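Local coordinates for protein phosphoribosylamine--glycine ligase (Thermotoga maritima, PDB 1VKZ) that catalyses the ATP-dependent joining of glycine to 5-phosphoribosylamine, forming glycinamide ribonucleotide in the second step of de novo purine biosynthesis, at residues R374-M379 against E397-E402. Sequence-based numbering, arbitrary orientation.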
loop_
_atom_site.group_PDB
_atom_site.type_symbol
_atom_site.label_atom_id
_atom_site.label_comp_id
_atom_site.label_asym_id
_atom_site.label_seq_id
_atom_site.Cartn_x
_atom_site.Cartn_y
_atom_site.Cartn_z
ATOM N N ARG A 374 2.667 13.256 3.580
ATOM C CA ARG A 374 3.364 12.519 4.605
ATOM C C ARG A 374 4.846 12.815 4.448
ATOM O O ARG A 374 5.449 12.593 3.372
ATOM C CB ARG A 374 3.061 11.028 4.481
ATOM C CG ARG A 374 1.556 10.790 4.560
ATOM C CD ARG A 374 1.109 9.343 4.735
ATOM N NE ARG A 374 1.270 8.548 3.516
ATOM C CZ ARG A 374 1.087 7.238 3.454
ATOM N NH1 ARG A 374 0.735 6.561 4.529
ATOM N NH2 ARG A 374 1.266 6.609 2.320
ATOM N N VAL A 375 5.429 13.309 5.540
ATOM C CA VAL A 375 6.777 13.857 5.527
ATOM C C VAL A 375 7.739 12.765 5.952
ATOM O O VAL A 375 8.613 12.326 5.171
ATOM C CB VAL A 375 6.860 15.121 6.437
ATOM C CG1 VAL A 375 8.202 15.869 6.296
ATOM C CG2 VAL A 375 5.741 16.046 6.086
ATOM N N LEU A 376 7.554 12.306 7.176
ATOM C CA LEU A 376 8.466 11.340 7.778
ATOM C C LEU A 376 7.741 10.165 8.408
ATOM O O LEU A 376 6.642 10.298 8.943
ATOM C CB LEU A 376 9.316 11.996 8.884
ATOM C CG LEU A 376 10.137 13.190 8.425
ATOM C CD1 LEU A 376 10.426 14.145 9.557
ATOM C CD2 LEU A 376 11.434 12.734 7.786
ATOM N N HIS A 377 8.446 9.040 8.424
ATOM C CA HIS A 377 8.070 7.889 9.179
ATOM C C HIS A 377 9.079 7.738 10.301
ATOM O O HIS A 377 10.242 7.492 10.052
ATOM C CB HIS A 377 8.040 6.715 8.237
ATOM C CG HIS A 377 7.122 6.941 7.086
ATOM N ND1 HIS A 377 5.913 6.292 6.965
ATOM C CD2 HIS A 377 7.195 7.803 6.046
ATOM C CE1 HIS A 377 5.299 6.719 5.876
ATOM N NE2 HIS A 377 6.060 7.631 5.296
ATOM N N CYS A 378 8.616 7.912 11.546
ATOM C CA CYS A 378 9.434 7.649 12.730
ATOM C C CYS A 378 9.266 6.217 13.257
ATOM O O CYS A 378 8.170 5.793 13.618
ATOM C CB CYS A 378 9.106 8.650 13.804
ATOM S SG CYS A 378 9.642 10.311 13.356
HETATM N N MSE A 379 10.348 5.449 13.243
HETATM C CA MSE A 379 10.274 4.035 13.613
HETATM C C MSE A 379 10.722 3.842 15.059
HETATM O O MSE A 379 11.692 4.446 15.507
HETATM C CB MSE A 379 11.144 3.144 12.701
HETATM C CG MSE A 379 10.972 3.362 11.186
HETATM SE SE MSE A 379 9.143 3.016 10.538
HETATM C CE MSE A 379 8.559 4.612 10.549
ATOM N N GLU A 397 8.896 13.166 18.864
ATOM C CA GLU A 397 9.055 14.374 19.682
ATOM C C GLU A 397 10.365 15.109 19.373
ATOM O O GLU A 397 10.434 16.320 19.544
ATOM C CB GLU A 397 9.010 14.043 21.184
ATOM C CG GLU A 397 7.741 13.348 21.690
ATOM C CD GLU A 397 7.988 12.482 22.938
ATOM O OE1 GLU A 397 8.807 12.893 23.796
ATOM O OE2 GLU A 397 7.372 11.393 23.075
ATOM N N LYS A 398 11.399 14.386 18.931
ATOM C CA LYS A 398 12.702 15.003 18.586
ATOM C C LYS A 398 12.705 15.649 17.205
ATOM O O LYS A 398 13.608 16.408 16.850
ATOM C CB LYS A 398 13.831 13.967 18.609
ATOM C CG LYS A 398 14.257 13.489 19.986
ATOM C CD LYS A 398 15.597 12.725 19.894
ATOM C CE LYS A 398 15.997 12.088 21.218
ATOM N NZ LYS A 398 15.020 11.030 21.619
ATOM N N VAL A 399 11.695 15.323 16.418
ATOM C CA VAL A 399 11.656 15.708 15.017
ATOM C C VAL A 399 10.685 16.869 14.930
ATOM O O VAL A 399 9.569 16.757 15.447
ATOM C CB VAL A 399 11.204 14.526 14.119
ATOM C CG1 VAL A 399 11.027 14.989 12.692
ATOM C CG2 VAL A 399 12.209 13.406 14.149
ATOM N N HIS A 400 11.091 17.972 14.297
ATOM C CA HIS A 400 10.218 19.149 14.207
ATOM C C HIS A 400 10.133 19.767 12.826
ATOM O O HIS A 400 11.117 19.857 12.087
ATOM C CB HIS A 400 10.668 20.196 15.202
ATOM C CG HIS A 400 10.127 21.590 14.961
ATOM N ND1 HIS A 400 8.808 21.936 15.193
ATOM C CD2 HIS A 400 10.756 22.740 14.604
ATOM C CE1 HIS A 400 8.641 23.226 14.947
ATOM N NE2 HIS A 400 9.807 23.734 14.589
ATOM N N PHE A 401 8.923 20.172 12.484
ATOM C CA PHE A 401 8.708 21.139 11.433
ATOM C C PHE A 401 7.364 21.737 11.727
ATOM O O PHE A 401 6.599 21.154 12.465
ATOM C CB PHE A 401 8.778 20.538 10.040
ATOM C CG PHE A 401 7.856 19.379 9.824
ATOM C CD1 PHE A 401 8.247 18.088 10.167
ATOM C CD2 PHE A 401 6.588 19.572 9.276
ATOM C CE1 PHE A 401 7.419 17.034 9.948
ATOM C CE2 PHE A 401 5.745 18.499 9.065
ATOM C CZ PHE A 401 6.161 17.241 9.400
ATOM N N GLU A 402 7.087 22.909 11.176
ATOM C CA GLU A 402 5.888 23.648 11.568
ATOM C C GLU A 402 4.630 22.991 11.036
ATOM O O GLU A 402 4.609 22.477 9.914
ATOM C CB GLU A 402 5.967 25.095 11.104
ATOM C CG GLU A 402 4.908 25.995 11.708
ATOM C CD GLU A 402 5.262 27.459 11.568
ATOM O OE1 GLU A 402 6.421 27.773 11.196
ATOM O OE2 GLU A 402 4.379 28.294 11.834
#
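With CG set between its backbone N and carbonyl carbon (chi1 55°), the ring of F401 reaches the side chain of V375, whose CG1 lies anti to its own N (chi1 -171°). V375 and L376 form a classic beta bulge opposite L333 of the neighbouring strand 327-334, so two consecutive side chains point toward V399 and F401 of 397-402, where helix 385-398 ends and a loop takes over. V375 and F401 meet from opposing directions: CG2 of V375 comes within 3.5 Å of F401 CZ. V375 CG1 makes an off-centre CH-pi contact with the F401 ring, 4.3 Å from its centroid. L376 slides past the same ring, its CD1 4.2 Å from F401 CE1. An alanine in place of F401 would probably open a gap beside the V375 methyls and deprive V375 CG1 and L376 CD1 of the ring they pack on. All five touching residues are buried. The touching parts, 375-378 and 399-401, run nearly antiparallel and meet through apolar side chains, with no hydrogen bond between the two segments, where the end of the helix packs on the antiparallel sheet of the C domain. T370 of strand 367-370 touches both V375 and F401, and L333 touches both C378 and V399. V399 straddles two partners: its CG2 rests 4.1 Å from C378 SG, and its CG1 presses on L376 CD1 at 3.3 Å, tighter than ordinary van der Waals contact.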